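Local coordinates for synaptonemal complex protein 2 (Mus musculus, PDB 5IWZ) that helps build the axial and lateral elements of synaptonemal complexes and is required for normal chromosome synapsis in meiosis and for fertility, at residues Leu151-Val162 against Ala175-Ile186. Numbering follows the deposited sequence.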
ATOM      1  N   LEU A 151      10.929   1.663 -13.282  1.00 29.48           N
ATOM      2  CA  LEU A 151      11.796   0.953 -12.342  1.00 33.87           C
ATOM      3  C   LEU A 151      12.928   1.849 -11.862  1.00 37.07           C
ATOM      4  O   LEU A 151      13.201   1.942 -10.656  1.00 31.32           O
ATOM      5  CB  LEU A 151      12.387  -0.302 -13.006  1.00 31.89           C
ATOM      6  CG  LEU A 151      11.906  -1.751 -12.850  1.00 43.37           C
ATOM      7  CD1 LEU A 151      10.989  -1.986 -11.663  1.00 36.61           C
ATOM      8  CD2 LEU A 151      11.282  -2.276 -14.138  1.00 51.74           C
ATOM      9  N   GLU A 152      13.600   2.518 -12.804  1.00 32.35           N
ATOM     10  CA  GLU A 152      14.810   3.272 -12.480  1.00 40.05           C
ATOM     11  C   GLU A 152      14.503   4.471 -11.592  1.00 32.53           C
ATOM     12  O   GLU A 152      15.271   4.789 -10.674  1.00 33.48           O
ATOM     13  CB  GLU A 152      15.506   3.737 -13.768  1.00 32.36           C
ATOM     14  CG  GLU A 152      16.192   2.631 -14.532  1.00 43.74           C
ATOM     15  CD  GLU A 152      17.206   1.917 -13.671  1.00 59.70           C
ATOM     16  OE1 GLU A 152      18.018   2.615 -13.027  1.00 62.53           O
ATOM     17  OE2 GLU A 152      17.180   0.666 -13.612  1.00 62.05           O
ATOM     18  N   SER A 153      13.397   5.147 -11.862  1.00 27.49           N
ATOM     19  CA  SER A 153      13.049   6.367 -11.142  1.00 31.51           C
ATOM     20  C   SER A 153      12.335   6.096  -9.825  1.00 30.41           C
ATOM     21  O   SER A 153      12.593   6.789  -8.836  1.00 34.86           O
ATOM     22  CB  SER A 153      12.174   7.248 -12.030  1.00 35.54           C
ATOM     23  OG  SER A 153      12.861   7.536 -13.238  1.00 42.95           O
ATOM     24  N   PHE A 154      11.430   5.114  -9.781  1.00 26.54           N
ATOM     25  CA  PHE A 154      10.505   5.000  -8.655  1.00 25.43           C
ATOM     26  C   PHE A 154      10.884   3.957  -7.607  1.00 31.37           C
ATOM     27  O   PHE A 154      10.468   4.116  -6.460  1.00 33.99           O
ATOM     28  CB  PHE A 154       9.078   4.731  -9.152  1.00 29.47           C
ATOM     29  CG  PHE A 154       8.320   5.993  -9.462  1.00 37.31           C
ATOM     30  CD1 PHE A 154       7.701   6.704  -8.444  1.00 35.59           C
ATOM     31  CD2 PHE A 154       8.258   6.489 -10.755  1.00 30.25           C
ATOM     32  CE1 PHE A 154       7.012   7.873  -8.712  1.00 36.46           C
ATOM     33  CE2 PHE A 154       7.565   7.667 -11.035  1.00 34.07           C
ATOM     34  CZ  PHE A 154       6.940   8.353 -10.014  1.00 38.34           C
ATOM     35  N   ILE A 155      11.694   2.928  -7.931  1.00 30.27           N
ATOM     36  CA  ILE A 155      12.202   2.039  -6.882  1.00 29.18           C
ATOM     37  C   ILE A 155      12.915   2.813  -5.771  1.00 35.88           C
ATOM     38  O   ILE A 155      12.613   2.572  -4.597  1.00 32.24           O
ATOM     39  CB  ILE A 155      13.080   0.927  -7.491  1.00 31.40           C
ATOM     40  CG1 ILE A 155      12.273   0.032  -8.421  1.00 34.86           C
ATOM     41  CG2 ILE A 155      13.734   0.107  -6.393  1.00 33.96           C
ATOM     42  CD1 ILE A 155      11.138  -0.641  -7.759  1.00 36.38           C
ATOM     43  N   PRO A 156      13.844   3.742  -6.067  1.00 35.04           N
ATOM     44  CA  PRO A 156      14.435   4.522  -4.957  1.00 36.33           C
ATOM     45  C   PRO A 156      13.437   5.417  -4.237  1.00 35.89           C
ATOM     46  O   PRO A 156      13.544   5.583  -3.014  1.00 31.90           O
ATOM     47  CB  PRO A 156      15.543   5.346  -5.645  1.00 37.39           C
ATOM     48  CG  PRO A 156      15.294   5.237  -7.097  1.00 39.27           C
ATOM     49  CD  PRO A 156      14.575   3.954  -7.332  1.00 37.11           C
ATOM     50  N   GLN A 157      12.479   6.008  -4.958  1.00 30.70           N
ATOM     51  CA  GLN A 157      11.480   6.867  -4.323  1.00 27.25           C
ATOM     52  C   GLN A 157      10.635   6.079  -3.331  1.00 29.51           C
ATOM     53  O   GLN A 157      10.363   6.539  -2.217  1.00 28.25           O
ATOM     54  CB  GLN A 157      10.560   7.488  -5.382  1.00 25.63           C
ATOM     55  CG  GLN A 157      11.227   8.457  -6.348  1.00 37.37           C
ATOM     56  CD  GLN A 157      11.439   9.830  -5.745  1.00 39.38           C
ATOM     57  OE1 GLN A 157      10.838  10.174  -4.725  1.00 38.86           O
ATOM     58  NE2 GLN A 157      12.316  10.620  -6.363  1.00 37.58           N
ATOM     59  N   ILE A 158      10.168   4.902  -3.744  1.00 27.04           N
ATOM     60  CA  ILE A 158       9.305   4.101  -2.881  1.00 30.72           C
ATOM     61  C   ILE A 158      10.060   3.621  -1.641  1.00 29.57           C
ATOM     62  O   ILE A 158       9.530   3.678  -0.524  1.00 30.82           O
ATOM     63  CB  ILE A 158       8.694   2.938  -3.683  1.00 29.15           C
ATOM     64  CG1 ILE A 158       7.779   3.523  -4.771  1.00 29.81           C
ATOM     65  CG2 ILE A 158       7.942   1.965  -2.742  1.00 26.43           C
ATOM     66  CD1 ILE A 158       7.157   2.486  -5.700  1.00 33.91           C
ATOM     67  N   CYS A 159      11.309   3.165  -1.807  1.00 30.82           N
ATOM     68  CA  CYS A 159      12.108   2.752  -0.653  1.00 32.78           C
ATOM     69  C   CYS A 159      12.289   3.901   0.330  1.00 37.85           C
ATOM     70  O   CYS A 159      12.145   3.723   1.550  1.00 32.71           O
ATOM     71  CB  CYS A 159      13.475   2.222  -1.103  1.00 34.80           C
ATOM     72  SG  CYS A 159      13.468   0.680  -2.042  1.00 37.96           S
ATOM     73  N   ALA A 160      12.630   5.091  -0.183  1.00 29.91           N
ATOM     74  CA  ALA A 160      12.751   6.252   0.691  1.00 34.12           C
ATOM     75  C   ALA A 160      11.438   6.524   1.418  1.00 32.34           C
ATOM     76  O   ALA A 160      11.436   6.800   2.627  1.00 35.40           O
ATOM     77  CB  ALA A 160      13.198   7.477  -0.119  1.00 37.90           C
ATOM     78  N   LEU A 161      10.310   6.412   0.704  1.00 28.60           N
ATOM     79  CA  LEU A 161       8.995   6.630   1.305  1.00 33.60           C
ATOM     80  C   LEU A 161       8.701   5.610   2.393  1.00 35.76           C
ATOM     81  O   LEU A 161       8.105   5.943   3.429  1.00 31.25           O
ATOM     82  CB  LEU A 161       7.915   6.563   0.223  1.00 35.38           C
ATOM     83  CG  LEU A 161       6.478   6.970   0.558  1.00 40.97           C
ATOM     84  CD1 LEU A 161       6.410   8.456   0.889  1.00 35.69           C
ATOM     85  CD2 LEU A 161       5.529   6.651  -0.596  1.00 40.33           C
ATOM     86  N   VAL A 162       9.079   4.353   2.159  1.00 35.30           N
ATOM     87  CA  VAL A 162       8.797   3.285   3.110  1.00 34.17           C
ATOM     88  C   VAL A 162       9.669   3.429   4.352  1.00 30.88           C
ATOM     89  O   VAL A 162       9.237   3.106   5.463  1.00 34.42           O
ATOM     90  CB  VAL A 162       8.973   1.918   2.417  1.00 31.79           C
ATOM     91  CG1 VAL A 162       8.973   0.792   3.423  1.00 41.56           C
ATOM     92  CG2 VAL A 162       7.840   1.686   1.415  1.00 24.20           C
ATOM     93  N   ALA A 175       2.411   1.999  -1.561  1.00 22.62           N
ATOM     94  CA  ALA A 175       3.610   2.147  -2.384  1.00 28.13           C
ATOM     95  C   ALA A 175       4.446   0.873  -2.383  1.00 32.57           C
ATOM     96  O   ALA A 175       4.932   0.433  -3.434  1.00 25.82           O
ATOM     97  CB  ALA A 175       4.448   3.319  -1.885  1.00 22.98           C
ATOM     98  N   LEU A 176       4.635   0.278  -1.202  1.00 28.71           N
ATOM     99  CA  LEU A 176       5.445  -0.925  -1.093  1.00 27.72           C
ATOM    100  C   LEU A 176       4.859  -2.062  -1.926  1.00 26.26           C
ATOM    101  O   LEU A 176       5.595  -2.827  -2.558  1.00 33.93           O
ATOM    102  CB  LEU A 176       5.567  -1.314   0.382  1.00 27.91           C
ATOM    103  CG  LEU A 176       6.367  -2.550   0.762  1.00 30.16           C
ATOM    104  CD1 LEU A 176       7.723  -2.435   0.120  1.00 28.52           C
ATOM    105  CD2 LEU A 176       6.490  -2.658   2.297  1.00 29.35           C
ATOM    106  N   LYS A 177       3.536  -2.170  -1.973  1.00 33.63           N
ATOM    107  CA  LYS A 177       2.932  -3.264  -2.724  1.00 31.39           C
ATOM    108  C   LYS A 177       3.046  -3.034  -4.227  1.00 27.04           C
ATOM    109  O   LYS A 177       3.261  -3.985  -4.992  1.00 26.68           O
ATOM    110  CB  LYS A 177       1.482  -3.441  -2.281  1.00 37.37           C
ATOM    111  CG  LYS A 177       0.511  -3.837  -3.350  1.00 44.69           C
ATOM    112  CD  LYS A 177      -0.891  -4.009  -2.744  1.00 56.34           C
ATOM    113  CE  LYS A 177      -1.318  -2.752  -1.994  1.00 61.35           C
ATOM    114  NZ  LYS A 177      -2.316  -3.007  -0.911  1.00 61.96           N
ATOM    115  N   LYS A 178       2.919  -1.782  -4.671  1.00 26.78           N
ATOM    116  CA  LYS A 178       3.178  -1.478  -6.073  1.00 26.69           C
ATOM    117  C   LYS A 178       4.629  -1.766  -6.431  1.00 24.83           C
ATOM    118  O   LYS A 178       4.920  -2.225  -7.540  1.00 29.35           O
ATOM    119  CB  LYS A 178       2.822  -0.021  -6.369  1.00 30.78           C
ATOM    120  CG  LYS A 178       1.334   0.285  -6.339  1.00 33.65           C
ATOM    121  CD  LYS A 178       0.656  -0.253  -7.584  1.00 38.80           C
ATOM    122  CE  LYS A 178      -0.763   0.274  -7.733  1.00 42.15           C
ATOM    123  NZ  LYS A 178      -1.671  -0.221  -6.654  1.00 44.03           N
ATOM    124  N   MET A 179       5.560  -1.507  -5.505  1.00 24.98           N
ATOM    125  CA  MET A 179       6.962  -1.792  -5.803  1.00 22.56           C
ATOM    126  C   MET A 179       7.213  -3.289  -5.963  1.00 35.28           C
ATOM    127  O   MET A 179       7.935  -3.710  -6.879  1.00 31.26           O
ATOM    128  CB  MET A 179       7.879  -1.219  -4.723  1.00 26.85           C
ATOM    129  CG  MET A 179       9.331  -1.685  -4.910  1.00 35.21           C
ATOM    130  SD  MET A 179      10.556  -0.842  -3.898  1.00 38.59           S
ATOM    131  CE  MET A 179      10.286  -1.609  -2.306  1.00 42.56           C
ATOM    132  N   ASN A 180       6.626  -4.108  -5.080  1.00 33.14           N
ATOM    133  CA  ASN A 180       6.797  -5.555  -5.182  1.00 39.23           C
ATOM    134  C   ASN A 180       6.151  -6.107  -6.448  1.00 31.24           C
ATOM    135  O   ASN A 180       6.663  -7.061  -7.038  1.00 35.03           O
ATOM    136  CB  ASN A 180       6.261  -6.235  -3.904  1.00 29.86           C
ATOM    137  CG  ASN A 180       7.279  -6.167  -2.773  1.00 32.31           C
ATOM    138  OD1 ASN A 180       8.466  -6.291  -3.026  1.00 37.50           O
ATOM    139  ND2 ASN A 180       6.833  -5.916  -1.546  1.00 23.24           N
ATOM    140  N   LEU A 181       5.052  -5.509  -6.889  1.00 27.70           N
ATOM    141  CA  LEU A 181       4.475  -5.863  -8.180  1.00 35.83           C
ATOM    142  C   LEU A 181       5.423  -5.530  -9.326  1.00 39.37           C
ATOM    143  O   LEU A 181       5.584  -6.326 -10.258  1.00 43.73           O
ATOM    144  CB  LEU A 181       3.135  -5.138  -8.339  1.00 34.63           C
ATOM    145  CG  LEU A 181       2.339  -5.285  -9.628  1.00 51.67           C
ATOM    146  CD1 LEU A 181       1.678  -6.651  -9.664  1.00 56.48           C
ATOM    147  CD2 LEU A 181       1.292  -4.185  -9.705  1.00 55.72           C
ATOM    148  N   MET A 182       6.076  -4.369  -9.272  1.00 32.99           N
ATOM    149  CA  MET A 182       7.008  -4.002 -10.336  1.00 38.23           C
ATOM    150  C   MET A 182       8.212  -4.935 -10.358  1.00 39.75           C
ATOM    151  O   MET A 182       8.679  -5.345 -11.430  1.00 37.47           O
ATOM    152  CB  MET A 182       7.463  -2.555 -10.156  1.00 35.15           C
ATOM    153  CG  MET A 182       6.324  -1.557 -10.247  1.00 43.26           C
ATOM    154  SD  MET A 182       6.802   0.180 -10.331  1.00 48.53           S
ATOM    155  CE  MET A 182       7.942   0.378  -8.986  1.00 36.90           C
ATOM    156  N   LEU A 183       8.738  -5.274  -9.184  1.00 35.04           N
ATOM    157  CA  LEU A 183       9.848  -6.209  -9.143  1.00 37.00           C
ATOM    158  C   LEU A 183       9.416  -7.589  -9.616  1.00 39.00           C
ATOM    159  O   LEU A 183      10.230  -8.325 -10.176  1.00 36.64           O
ATOM    160  CB  LEU A 183      10.419  -6.257  -7.733  1.00 40.32           C
ATOM    161  CG  LEU A 183      10.924  -4.933  -7.160  1.00 37.33           C
ATOM    162  CD1 LEU A 183      11.198  -5.085  -5.674  1.00 36.83           C
ATOM    163  CD2 LEU A 183      12.188  -4.498  -7.890  1.00 34.38           C
ATOM    164  N   ASP A 184       8.129  -7.932  -9.445  1.00 44.10           N
ATOM    165  CA  ASP A 184       7.655  -9.280  -9.762  1.00 54.36           C
ATOM    166  C   ASP A 184       7.832  -9.616 -11.238  1.00 62.93           C
ATOM    167  O   ASP A 184       8.232 -10.735 -11.578  1.00 69.56           O
ATOM    168  CB  ASP A 184       6.184  -9.440  -9.372  1.00 54.68           C
ATOM    169  CG  ASP A 184       5.696 -10.877  -9.525  1.00 58.86           C
ATOM    170  OD1 ASP A 184       6.477 -11.785  -9.176  1.00 59.24           O
ATOM    171  OD2 ASP A 184       4.548 -11.103  -9.982  1.00 57.45           O
ATOM    172  N   ARG A 185       7.509  -8.681 -12.132  1.00 68.57           N
ATOM    173  CA  ARG A 185       7.645  -8.973 -13.556  1.00 84.89           C
ATOM    174  C   ARG A 185       9.114  -9.107 -13.955  1.00 94.31           C
ATOM    175  O   ARG A 185       9.494 -10.048 -14.665  1.00102.22           O
ATOM    176  CB  ARG A 185       6.945  -7.894 -14.384  1.00 86.33           C
ATOM    177  CG  ARG A 185       7.252  -7.964 -15.874  1.00 94.07           C
ATOM    178  CD  ARG A 185       8.384  -7.018 -16.242  1.00102.55           C
ATOM    179  NE  ARG A 185       8.818  -7.158 -17.631  1.00113.33           N
ATOM    180  CZ  ARG A 185      10.027  -7.566 -18.004  1.00120.94           C
ATOM    181  NH1 ARG A 185      10.934  -7.880 -17.092  1.00123.99           N
ATOM    182  NH2 ARG A 185      10.333  -7.657 -19.292  1.00123.47           N
ATOM    183  N   ILE A 186       9.952  -8.178 -13.504  1.00 90.64           N
ATOM    184  CA  ILE A 186      11.366  -8.155 -13.867  1.00 85.84           C
ATOM    185  C   ILE A 186      12.080  -9.428 -13.406  1.00 83.81           C
ATOM    186  O   ILE A 186      12.953  -9.954 -14.108  1.00 85.91           O
ATOM    187  CB  ILE A 186      12.053  -6.897 -13.290  1.00 80.94           C
ATOM    188  CG1 ILE A 186      13.212  -6.451 -14.186  1.00 82.34           C
ATOM    189  CG2 ILE A 186      12.553  -7.158 -11.878  1.00 78.21           C
ATOM    190  CD1 ILE A 186      12.772  -5.783 -15.479  1.00 81.00           C
TER
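Ile158 is the knob of this antiparallel helix pair, seated in a hole formed by Ala175, Leu176, Met179 and Met182. Its CG2 lies 3.4 Å from Ala175 O and also meets the CB atoms of Ala175 and Met179, while CD1 extends to Met182 CE. Cutting this side chain back to an alanine is likely to open a gap between Ala175, Met179 and Met182 and to cost Met182 CE one of its two partners across the contact. One turn away, Ile155 CD1 wedges between the two methionines, 3.5 Å from Met179 CG and 3.6 Å from Met182 CE. With CG anti to the backbone N (chi1 172°), Met179 crosses Ile155 at about a right angle and brings SD to 3.8 Å from Cys159 SG. The axes of the two segments approach to 9.5 Å, and their backbones come nearest where Ile158 CA lies 6.0 Å from Ala175 CA, consistent with the small side chain there; Leu161 CD2 rests against Ala175 CB. The contact slackens toward Ile186, exposed and poorly ordered, whose CD1 meets Leu151 CD2 tip to tip at 4.0 Å. This hairpin of helices 144-163 and 169-185 belongs to the armadillo-repeat-like domain. Helix 123-141 packs on Phe154 and Ala175, whereas Met199 of helix 197-212 covers Ile155 and Cys159, and Ala225 of helix 216-229 touches Met179.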